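Local structure of ABC transporter substrate-binding protein (Bradyrhizobium japonicum, 4I1D) at residues L79-I84 against A93-Y98; P134-L139 against D196-M201; T146-L151 against K160-D165. The protein probably serves as the periplasmic solute-binding component of an ABC transporter, perhaps one for polyamines, and holds D-malate in a pocket. One frame throughout, in Å; residues are numbered along the deposited sequence.

Contact 1 (L79-I84 against A93-Y98); sequences LDFSKI and AYRSPY
F81 has its CG beside its own backbone N and anti to its carbonyl carbon (chi1 -68°), which sends the ring across to residues 93-98. There R95 turns its CG between backbone N and carbonyl carbon (chi1 38°), and the chain, extended from CG to NE, passes over the ring. R95 CD lies 4.1 Å from the centroid of the F81 ring, a CH-pi contact over one face, offset toward the rim beside CE1. The guanidinium lies farther along the ring normal, so any cation-pi attraction is weak at most; its stronger partner is M90 O, which accepts from R95 NH1. The opposite face of the ring carries L79 CB, 3.9 Å above its plane, so the ring is flanked on both faces. At its edge, S96 O comes within 3.2 Å of F81 CZ and lies near the ring plane.

One backbone bond joins the two segments: L79 N donates to P97 O at 2.8 Å, nearly straight at 164°. Close by, L79 CD1 packs 3.8 Å from Y98 C, while the leucine also touches L249 of helix 242-252. Each loop is braced by its own turn. In the Asx turn, D80 OD1 accepts from both S82 N and S82 OG, met from the same face of the carboxylate; in the ST turn, Y98 N donates to S96 OG at 2.9 Å. The arrangement is a surface contact between the loops that precede and follow helix 85-88, placed just ahead of strand 100-112 in a periplasmic-binding-protein fold.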
loop_
_atom_site.group_PDB
_atom_site.type_symbol
_atom_site.label_atom_id
_atom_site.label_comp_id
_atom_site.label_asym_id
_atom_site.label_seq_id
_atom_site.Cartn_x
_atom_site.Cartn_y
_atom_site.Cartn_z
ATOM N N LEU A 79 2.539 14.555 -43.752
ATOM C CA LEU A 79 2.928 13.950 -45.022
ATOM C C LEU A 79 2.813 14.904 -46.212
ATOM O O LEU A 79 1.800 15.591 -46.380
ATOM C CB LEU A 79 2.113 12.685 -45.289
ATOM C CG LEU A 79 2.283 11.535 -44.294
ATOM C CD1 LEU A 79 1.457 10.336 -44.739
ATOM C CD2 LEU A 79 3.754 11.168 -44.153
ATOM N N ASP A 80 3.861 14.931 -47.033
ATOM C CA ASP A 80 3.826 15.648 -48.304
ATOM C C ASP A 80 3.350 14.723 -49.424
ATOM O O ASP A 80 4.120 13.917 -49.948
ATOM C CB ASP A 80 5.205 16.216 -48.642
ATOM C CG ASP A 80 5.220 16.946 -49.976
ATOM O OD1 ASP A 80 4.126 17.141 -50.556
ATOM O OD2 ASP A 80 6.319 17.327 -50.439
ATOM N N PHE A 81 2.080 14.843 -49.790
ATOM C CA PHE A 81 1.486 13.926 -50.757
ATOM C C PHE A 81 1.910 14.157 -52.212
ATOM O O PHE A 81 1.517 13.400 -53.100
ATOM C CB PHE A 81 -0.042 13.916 -50.633
ATOM C CG PHE A 81 -0.534 13.302 -49.359
ATOM C CD1 PHE A 81 -0.676 11.928 -49.246
ATOM C CD2 PHE A 81 -0.846 14.094 -48.268
ATOM C CE1 PHE A 81 -1.123 11.354 -48.067
ATOM C CE2 PHE A 81 -1.294 13.530 -47.086
ATOM C CZ PHE A 81 -1.431 12.159 -46.985
ATOM N N SER A 82 2.710 15.191 -52.458
ATOM C CA SER A 82 3.248 15.403 -53.798
ATOM C C SER A 82 4.370 14.400 -54.054
ATOM O O SER A 82 4.842 14.249 -55.179
ATOM C CB SER A 82 3.769 16.831 -53.962
ATOM O OG SER A 82 5.093 16.949 -53.472
ATOM N N LYS A 83 4.789 13.714 -52.996
ATOM C CA LYS A 83 5.842 12.711 -53.096
ATOM C C LYS A 83 5.276 11.296 -52.979
ATOM O O LYS A 83 6.011 10.310 -53.073
ATOM C CB LYS A 83 6.915 12.953 -52.030
ATOM C CG LYS A 83 7.639 14.286 -52.192
ATOM C CD LYS A 83 8.811 14.425 -51.230
ATOM C CE LYS A 83 9.593 15.709 -51.503
ATOM N NZ LYS A 83 10.863 15.808 -50.714
ATOM N N ILE A 84 3.964 11.206 -52.785
ATOM C CA ILE A 84 3.295 9.921 -52.619
ATOM C C ILE A 84 2.115 9.794 -53.582
ATOM O O ILE A 84 0.961 9.727 -53.161
ATOM C CB ILE A 84 2.826 9.736 -51.165
ATOM C CG1 ILE A 84 3.903 10.250 -50.202
ATOM C CG2 ILE A 84 2.497 8.277 -50.895
ATOM C CD1 ILE A 84 3.483 10.276 -48.744
ATOM N N ALA A 93 -11.103 11.095 -48.060
ATOM C CA ALA A 93 -11.635 10.440 -46.874
ATOM C C ALA A 93 -10.795 9.222 -46.454
ATOM O O ALA A 93 -11.016 8.652 -45.383
ATOM C CB ALA A 93 -13.074 10.036 -47.102
ATOM N N TYR A 94 -9.837 8.830 -47.291
ATOM C CA TYR A 94 -8.995 7.661 -47.006
ATOM C C TYR A 94 -7.609 8.034 -46.486
ATOM O O TYR A 94 -6.774 7.167 -46.251
ATOM C CB TYR A 94 -8.851 6.774 -48.243
ATOM C CG TYR A 94 -10.085 5.962 -48.590
ATOM C CD1 TYR A 94 -10.207 4.639 -48.183
ATOM C CD2 TYR A 94 -11.119 6.513 -49.338
ATOM C CE1 TYR A 94 -11.328 3.889 -48.505
ATOM C CE2 TYR A 94 -12.245 5.768 -49.666
ATOM C CZ TYR A 94 -12.337 4.457 -49.249
ATOM O OH TYR A 94 -13.447 3.709 -49.575
ATOM N N ARG A 95 -7.360 9.325 -46.318
ATOM C CA ARG A 95 -6.091 9.782 -45.773
ATOM C C ARG A 95 -6.301 10.925 -44.802
ATOM O O ARG A 95 -7.410 11.446 -44.663
ATOM C CB ARG A 95 -5.128 10.204 -46.884
ATOM C CG ARG A 95 -5.774 10.917 -48.035
ATOM C CD ARG A 95 -4.743 11.252 -49.095
ATOM N NE ARG A 95 -5.375 11.640 -50.351
ATOM C CZ ARG A 95 -5.808 12.865 -50.615
ATOM N NH1 ARG A 95 -6.372 13.129 -51.784
ATOM N NH2 ARG A 95 -5.676 13.825 -49.712
ATOM N N SER A 96 -5.230 11.292 -44.112
ATOM C CA SER A 96 -5.269 12.407 -43.187
ATOM C C SER A 96 -4.017 13.186 -43.503
ATOM O O SER A 96 -3.259 12.778 -44.373
ATOM C CB SER A 96 -5.244 11.910 -41.738
ATOM O OG SER A 96 -3.910 11.672 -41.311
ATOM N N PRO A 97 -3.782 14.308 -42.806
ATOM C CA PRO A 97 -2.532 15.024 -43.076
ATOM C C PRO A 97 -1.312 14.213 -42.633
ATOM O O PRO A 97 -0.196 14.514 -43.062
ATOM C CB PRO A 97 -2.658 16.286 -42.219
ATOM C CG PRO A 97 -4.119 16.447 -41.982
ATOM C CD PRO A 97 -4.653 15.049 -41.880
ATOM N N TYR A 98 -1.538 13.195 -41.804
ATOM C CA TYR A 98 -0.457 12.432 -41.188
ATOM C C TYR A 98 -0.462 10.944 -41.523
ATOM O O TYR A 98 0.398 10.210 -41.046
ATOM C CB TYR A 98 -0.536 12.547 -39.664
ATOM C CG TYR A 98 -0.779 13.939 -39.147
ATOM C CD1 TYR A 98 0.249 14.864 -39.084
ATOM C CD2 TYR A 98 -2.038 14.322 -38.701
ATOM C CE1 TYR A 98 0.035 16.139 -38.606
ATOM C CE2 TYR A 98 -2.264 15.598 -38.221
ATOM C CZ TYR A 98 -1.220 16.502 -38.175
ATOM O OH TYR A 98 -1.427 17.776 -37.695
#

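Contact 2 (P134-L139 against D196-M201); sequences PGRRAL and DGEVDM
R137 and M201 form a parallel beta bridge, CA to CA 5.1 Å, where strands 137-140 and 201-205 begin to pair in the sheet. A138 N donates to M201 O at 3.2 Å, and R137 CA makes a CA-H...O contact with the same oxygen. On the other side of the bridge R136 O is gripped twice, by M201 N and by D200 N. The D200 N to R136 O bond is 2.8 Å long, its donor 42° out of the carbonyl plane. D200 OD2 answers by accepting from R136 N at 2.8 Å on its anti side, while D200 OD1 is held by T115 OG1. A side chain on G135 would run into this carboxylate.

Strand 137-140 lies between its parallel neighbours 182-184 and 201-205. From it, R137 runs beside selenomethionine M201, whose CG sits between backbone N and carbonyl carbon (chi1 87°); with an extended chi2 this brings SE over one guanidinium face, 3.5 Å above the plane. F127 O and F133 O accept from R137 NE and NH1, and G135 O lies in plane at the edge, weakly bonded to NH2. A leucine in place of R137 would probably strip F127 O and F133 O of these donors and deprive SE of its flat partner.

R136 NH1 forms a salt bridge with E198 OE2, their planes 84° apart, and R136 NH2 another with a bound sulfate, probably from the crystallisation liquor. A138 CB packs 3.8 Å from V199 CG1, and L193 of helix 187-196 touches both.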
loop_
_atom_site.group_PDB
_atom_site.type_symbol
_atom_site.label_atom_id
_atom_site.label_comp_id
_atom_site.label_asym_id
_atom_site.label_seq_id
_atom_site.Cartn_x
_atom_site.Cartn_y
_atom_site.Cartn_z
ATOM N N PRO A 134 -30.408 -17.784 -26.491
ATOM C CA PRO A 134 -29.732 -18.203 -25.257
ATOM C C PRO A 134 -28.333 -18.716 -25.565
ATOM O O PRO A 134 -28.093 -19.240 -26.653
ATOM C CB PRO A 134 -30.615 -19.353 -24.741
ATOM C CG PRO A 134 -31.913 -19.249 -25.522
ATOM C CD PRO A 134 -31.504 -18.696 -26.854
ATOM N N GLY A 135 -27.414 -18.554 -24.622
ATOM C CA GLY A 135 -26.056 -19.016 -24.820
ATOM C C GLY A 135 -25.024 -18.169 -24.107
ATOM O O GLY A 135 -25.319 -17.056 -23.657
ATOM N N ARG A 136 -23.807 -18.702 -24.005
ATOM C CA ARG A 136 -22.704 -17.974 -23.398
ATOM C C ARG A 136 -22.222 -16.916 -24.381
ATOM O O ARG A 136 -22.259 -17.120 -25.596
ATOM C CB ARG A 136 -21.593 -18.938 -23.005
ATOM C CG ARG A 136 -22.066 -20.016 -22.036
ATOM C CD ARG A 136 -21.016 -21.121 -21.866
ATOM N NE ARG A 136 -21.297 -21.930 -20.683
ATOM C CZ ARG A 136 -20.576 -21.912 -19.565
ATOM N NH1 ARG A 136 -19.499 -21.139 -19.473
ATOM N NH2 ARG A 136 -20.924 -22.680 -18.538
ATOM N N ARG A 137 -21.815 -15.773 -23.846
ATOM C CA ARG A 137 -21.501 -14.600 -24.647
ATOM C C ARG A 137 -20.195 -13.985 -24.179
ATOM O O ARG A 137 -19.854 -14.056 -22.994
ATOM C CB ARG A 137 -22.595 -13.535 -24.489
ATOM C CG ARG A 137 -23.920 -13.834 -25.174
ATOM C CD ARG A 137 -25.035 -12.991 -24.562
ATOM N NE ARG A 137 -26.170 -12.821 -25.470
ATOM C CZ ARG A 137 -27.109 -13.738 -25.685
ATOM N NH1 ARG A 137 -28.096 -13.474 -26.529
ATOM N NH2 ARG A 137 -27.065 -14.917 -25.066
ATOM N N ALA A 138 -19.486 -13.354 -25.108
ATOM C CA ALA A 138 -18.261 -12.622 -24.784
ATOM C C ALA A 138 -18.281 -11.294 -25.519
ATOM O O ALA A 138 -18.838 -11.184 -26.617
ATOM C CB ALA A 138 -17.027 -13.421 -25.176
ATOM N N LEU A 139 -17.695 -10.280 -24.893
ATOM C CA LEU A 139 -17.493 -8.992 -25.537
ATOM C C LEU A 139 -16.054 -8.630 -25.238
ATOM O O LEU A 139 -15.429 -9.253 -24.378
ATOM C CB LEU A 139 -18.446 -7.921 -24.974
ATOM C CG LEU A 139 -19.934 -7.975 -25.349
ATOM C CD1 LEU A 139 -20.733 -6.875 -24.610
ATOM C CD2 LEU A 139 -20.119 -7.864 -26.864
ATOM N N ASP A 196 -13.395 -23.657 -28.482
ATOM C CA ASP A 196 -13.654 -24.684 -27.464
ATOM C C ASP A 196 -15.081 -24.646 -26.941
ATOM O O ASP A 196 -15.461 -25.454 -26.103
ATOM C CB ASP A 196 -12.651 -24.628 -26.296
ATOM C CG ASP A 196 -12.607 -23.267 -25.605
ATOM O OD1 ASP A 196 -13.590 -22.498 -25.706
ATOM O OD2 ASP A 196 -11.579 -22.970 -24.948
ATOM N N GLY A 197 -15.862 -23.697 -27.440
ATOM C CA GLY A 197 -17.275 -23.635 -27.103
ATOM C C GLY A 197 -17.549 -22.905 -25.801
ATOM O O GLY A 197 -18.659 -22.950 -25.300
ATOM N N GLU A 198 -16.542 -22.232 -25.247
ATOM C CA GLU A 198 -16.749 -21.469 -24.025
ATOM C C GLU A 198 -17.806 -20.386 -24.243
ATOM O O GLU A 198 -18.546 -20.051 -23.329
ATOM C CB GLU A 198 -15.440 -20.867 -23.513
ATOM C CG GLU A 198 -15.485 -20.397 -22.060
ATOM C CD GLU A 198 -16.187 -21.387 -21.121
ATOM O OE1 GLU A 198 -15.774 -22.569 -21.053
ATOM O OE2 GLU A 198 -17.162 -20.974 -20.452
ATOM N N VAL A 199 -17.885 -19.842 -25.451
ATOM C CA VAL A 199 -18.991 -18.949 -25.772
ATOM C C VAL A 199 -19.707 -19.403 -27.042
ATOM O O VAL A 199 -19.095 -20.007 -27.920
ATOM C CB VAL A 199 -18.554 -17.473 -25.876
ATOM C CG1 VAL A 199 -17.909 -17.024 -24.572
ATOM C CG2 VAL A 199 -17.604 -17.259 -27.045
ATOM N N ASP A 200 -21.011 -19.135 -27.109
ATOM C CA ASP A 200 -21.818 -19.482 -28.265
ATOM C C ASP A 200 -21.884 -18.318 -29.243
ATOM O O ASP A 200 -22.191 -18.497 -30.423
ATOM C CB ASP A 200 -23.229 -19.892 -27.819
ATOM C CG ASP A 200 -23.207 -21.073 -26.856
ATOM O OD1 ASP A 200 -22.804 -22.178 -27.283
ATOM O OD2 ASP A 200 -23.577 -20.897 -25.673
HETATM N N MSE A 201 -21.593 -17.125 -28.739
HETATM C CA MSE A 201 -21.589 -15.937 -29.567
HETATM C C MSE A 201 -20.736 -14.848 -28.923
HETATM O O MSE A 201 -20.591 -14.789 -27.694
HETATM C CB MSE A 201 -23.023 -15.442 -29.791
HETATM C CG MSE A 201 -23.540 -14.509 -28.720
HETATM SE SE MSE A 201 -25.476 -14.213 -28.903
HETATM C CE MSE A 201 -26.058 -16.014 -28.413
#

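Contact 3 (T146-L151 against K160-D165); sequences TLEAAL and KLYPLD
E148 OE1 is gripped by two donors, Y162 OH from the loop 160-165 and W306 NE1 from helix 303-306. The tyrosine bond measures 2.4 Å between Y162 OH and E148 OE1, so short that its exact length is doubtful, although the pairing itself is clear. The oxygen sits at the edge of the Y162 ring, near its plane, and the carboxylate is turned 68° against that ring. A bend at chi2 (87°) carries the E148 carboxylate off the helix and over to the hydroxyl. E148 is buried, so the two donors probably help to offset the cost of holding a charge here.

Leucines pack around this polar pair. L161 splits its branches: CD2 lies 3.6 Å from L151 CB, while L161 CD1 rests 4.1 Å from E148 CG. L164 does likewise, its CD2 lying 3.8 Å from L151 CD1 and its CD1 meeting both L147 CB and the E148 carboxylate. At the far end L151 CD2 reaches D165 O, 3.5 Å away. The peptide between Y162 and P163 is cis, in the loop between the tyrosine and L164. D165 then takes the N-cap position, its OD1 accepting from R168 N of helix 166-176. The contact is buried packing of helix 146-153 on the loop that leads into helix 166-176, within the helical beta-alpha-beta crossover joining parallel strands 137-140 and 182-184.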
loop_
_atom_site.group_PDB
_atom_site.type_symbol
_atom_site.label_atom_id
_atom_site.label_comp_id
_atom_site.label_asym_id
_atom_site.label_seq_id
_atom_site.Cartn_x
_atom_site.Cartn_y
_atom_site.Cartn_z
ATOM N N THR A 146 -17.299 -1.590 -28.991
ATOM C CA THR A 146 -18.242 -2.072 -27.984
ATOM C C THR A 146 -19.383 -1.069 -27.747
ATOM O O THR A 146 -20.565 -1.447 -27.751
ATOM C CB THR A 146 -17.517 -2.390 -26.658
ATOM O OG1 THR A 146 -16.408 -3.260 -26.919
ATOM C CG2 THR A 146 -18.458 -3.060 -25.661
ATOM N N LEU A 147 -19.036 0.205 -27.548
ATOM C CA LEU A 147 -20.052 1.242 -27.358
ATOM C C LEU A 147 -20.974 1.292 -28.563
ATOM O O LEU A 147 -22.190 1.352 -28.410
ATOM C CB LEU A 147 -19.417 2.614 -27.158
ATOM C CG LEU A 147 -18.574 2.784 -25.899
ATOM C CD1 LEU A 147 -18.274 4.253 -25.682
ATOM C CD2 LEU A 147 -19.300 2.208 -24.695
ATOM N N GLU A 148 -20.403 1.280 -29.766
ATOM C CA GLU A 148 -21.236 1.297 -30.978
ATOM C C GLU A 148 -22.258 0.152 -30.988
ATOM O O GLU A 148 -23.437 0.366 -31.276
ATOM C CB GLU A 148 -20.377 1.254 -32.247
ATOM C CG GLU A 148 -19.648 2.557 -32.562
ATOM C CD GLU A 148 -18.290 2.696 -31.871
ATOM O OE1 GLU A 148 -17.525 3.598 -32.279
ATOM O OE2 GLU A 148 -17.982 1.918 -30.934
ATOM N N ALA A 149 -21.804 -1.056 -30.659
ATOM C CA ALA A 149 -22.667 -2.233 -30.700
ATOM C C ALA A 149 -23.805 -2.109 -29.689
ATOM O O ALA A 149 -24.951 -2.500 -29.960
ATOM C CB ALA A 149 -21.858 -3.511 -30.448
ATOM N N ALA A 150 -23.484 -1.566 -28.521
ATOM C CA ALA A 150 -24.491 -1.363 -27.495
ATOM C C ALA A 150 -25.557 -0.393 -27.988
ATOM O O ALA A 150 -26.732 -0.579 -27.718
ATOM C CB ALA A 150 -23.855 -0.851 -26.205
ATOM N N LEU A 151 -25.153 0.648 -28.708
ATOM C CA LEU A 151 -26.131 1.613 -29.202
ATOM C C LEU A 151 -27.011 1.002 -30.294
ATOM O O LEU A 151 -28.226 1.208 -30.320
ATOM C CB LEU A 151 -25.444 2.883 -29.689
ATOM C CG LEU A 151 -25.007 3.774 -28.523
ATOM C CD1 LEU A 151 -23.805 4.635 -28.888
ATOM C CD2 LEU A 151 -26.169 4.616 -28.049
ATOM N N LYS A 160 -26.279 6.302 -38.061
ATOM C CA LYS A 160 -26.716 7.431 -37.244
ATOM C C LYS A 160 -26.059 7.449 -35.857
ATOM O O LYS A 160 -26.541 8.114 -34.946
ATOM C CB LYS A 160 -28.236 7.400 -37.082
ATOM C CG LYS A 160 -29.020 7.518 -38.383
ATOM C CD LYS A 160 -28.982 8.935 -38.946
ATOM C CE LYS A 160 -30.000 9.109 -40.071
ATOM N NZ LYS A 160 -30.098 10.518 -40.544
ATOM N N LEU A 161 -24.957 6.726 -35.700
ATOM C CA LEU A 161 -24.333 6.566 -34.391
ATOM C C LEU A 161 -23.646 7.814 -33.836
ATOM O O LEU A 161 -23.767 8.117 -32.650
ATOM C CB LEU A 161 -23.330 5.411 -34.427
ATOM C CG LEU A 161 -23.974 4.030 -34.434
ATOM C CD1 LEU A 161 -22.990 2.993 -34.903
ATOM C CD2 LEU A 161 -24.482 3.709 -33.047
ATOM N N TYR A 162 -22.905 8.522 -34.683
ATOM C CA TYR A 162 -22.032 9.596 -34.211
ATOM C C TYR A 162 -22.709 10.969 -34.254
ATOM O O TYR A 162 -23.509 11.244 -35.144
ATOM C CB TYR A 162 -20.709 9.591 -34.999
ATOM C CG TYR A 162 -19.932 8.295 -34.856
ATOM C CD1 TYR A 162 -19.131 8.063 -33.745
ATOM C CD2 TYR A 162 -20.008 7.302 -35.825
ATOM C CE1 TYR A 162 -18.422 6.880 -33.600
ATOM C CE2 TYR A 162 -19.297 6.104 -35.691
ATOM C CZ TYR A 162 -18.509 5.901 -34.576
ATOM O OH TYR A 162 -17.803 4.725 -34.434
ATOM N N PRO A 163 -22.420 11.829 -33.265
ATOM C CA PRO A 163 -21.588 11.564 -32.082
ATOM C C PRO A 163 -22.263 10.572 -31.138
ATOM O O PRO A 163 -23.482 10.607 -31.019
ATOM C CB PRO A 163 -21.487 12.940 -31.416
ATOM C CG PRO A 163 -22.727 13.685 -31.886
ATOM C CD PRO A 163 -22.946 13.209 -33.287
ATOM N N LEU A 164 -21.495 9.699 -30.487
ATOM C CA LEU A 164 -22.090 8.630 -29.687
ATOM C C LEU A 164 -22.822 9.165 -28.464
ATOM O O LEU A 164 -22.320 10.041 -27.769
ATOM C CB LEU A 164 -21.037 7.609 -29.240
ATOM C CG LEU A 164 -20.292 6.817 -30.320
ATOM C CD1 LEU A 164 -19.370 5.794 -29.685
ATOM C CD2 LEU A 164 -21.243 6.130 -31.296
ATOM N N ASP A 165 -24.017 8.639 -28.208
ATOM C CA ASP A 165 -24.696 8.893 -26.944
ATOM C C ASP A 165 -24.094 7.942 -25.911
ATOM O O ASP A 165 -24.525 6.787 -25.782
ATOM C CB ASP A 165 -26.196 8.651 -27.081
ATOM C CG ASP A 165 -26.973 8.995 -25.813
ATOM O OD1 ASP A 165 -26.351 9.119 -24.733
ATOM O OD2 ASP A 165 -28.218 9.133 -25.907
#

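Overall arrangement
From the N terminus, contact 1 comes first: it closes a short excursion that contains helix 85-88 and is complete before strand 100-112 starts. Strand 137-140 then opens contact 2, which closes only at 196-201, after the helices and strand 182-184 have been passed. Contact 3 is nested inside that long loop, tying helix 146-153 to the lead-in of helix 166-176. Contacts 2 and 3 are neighbours, with nearest atoms about 5 Å apart but no touch, so the strand pairing of contact 2 lies close to the helices that follow strand 137-140 in the chain. Contact 1 lies on the opposite side of the chain's centre from contact 2, their centres 42 Å apart.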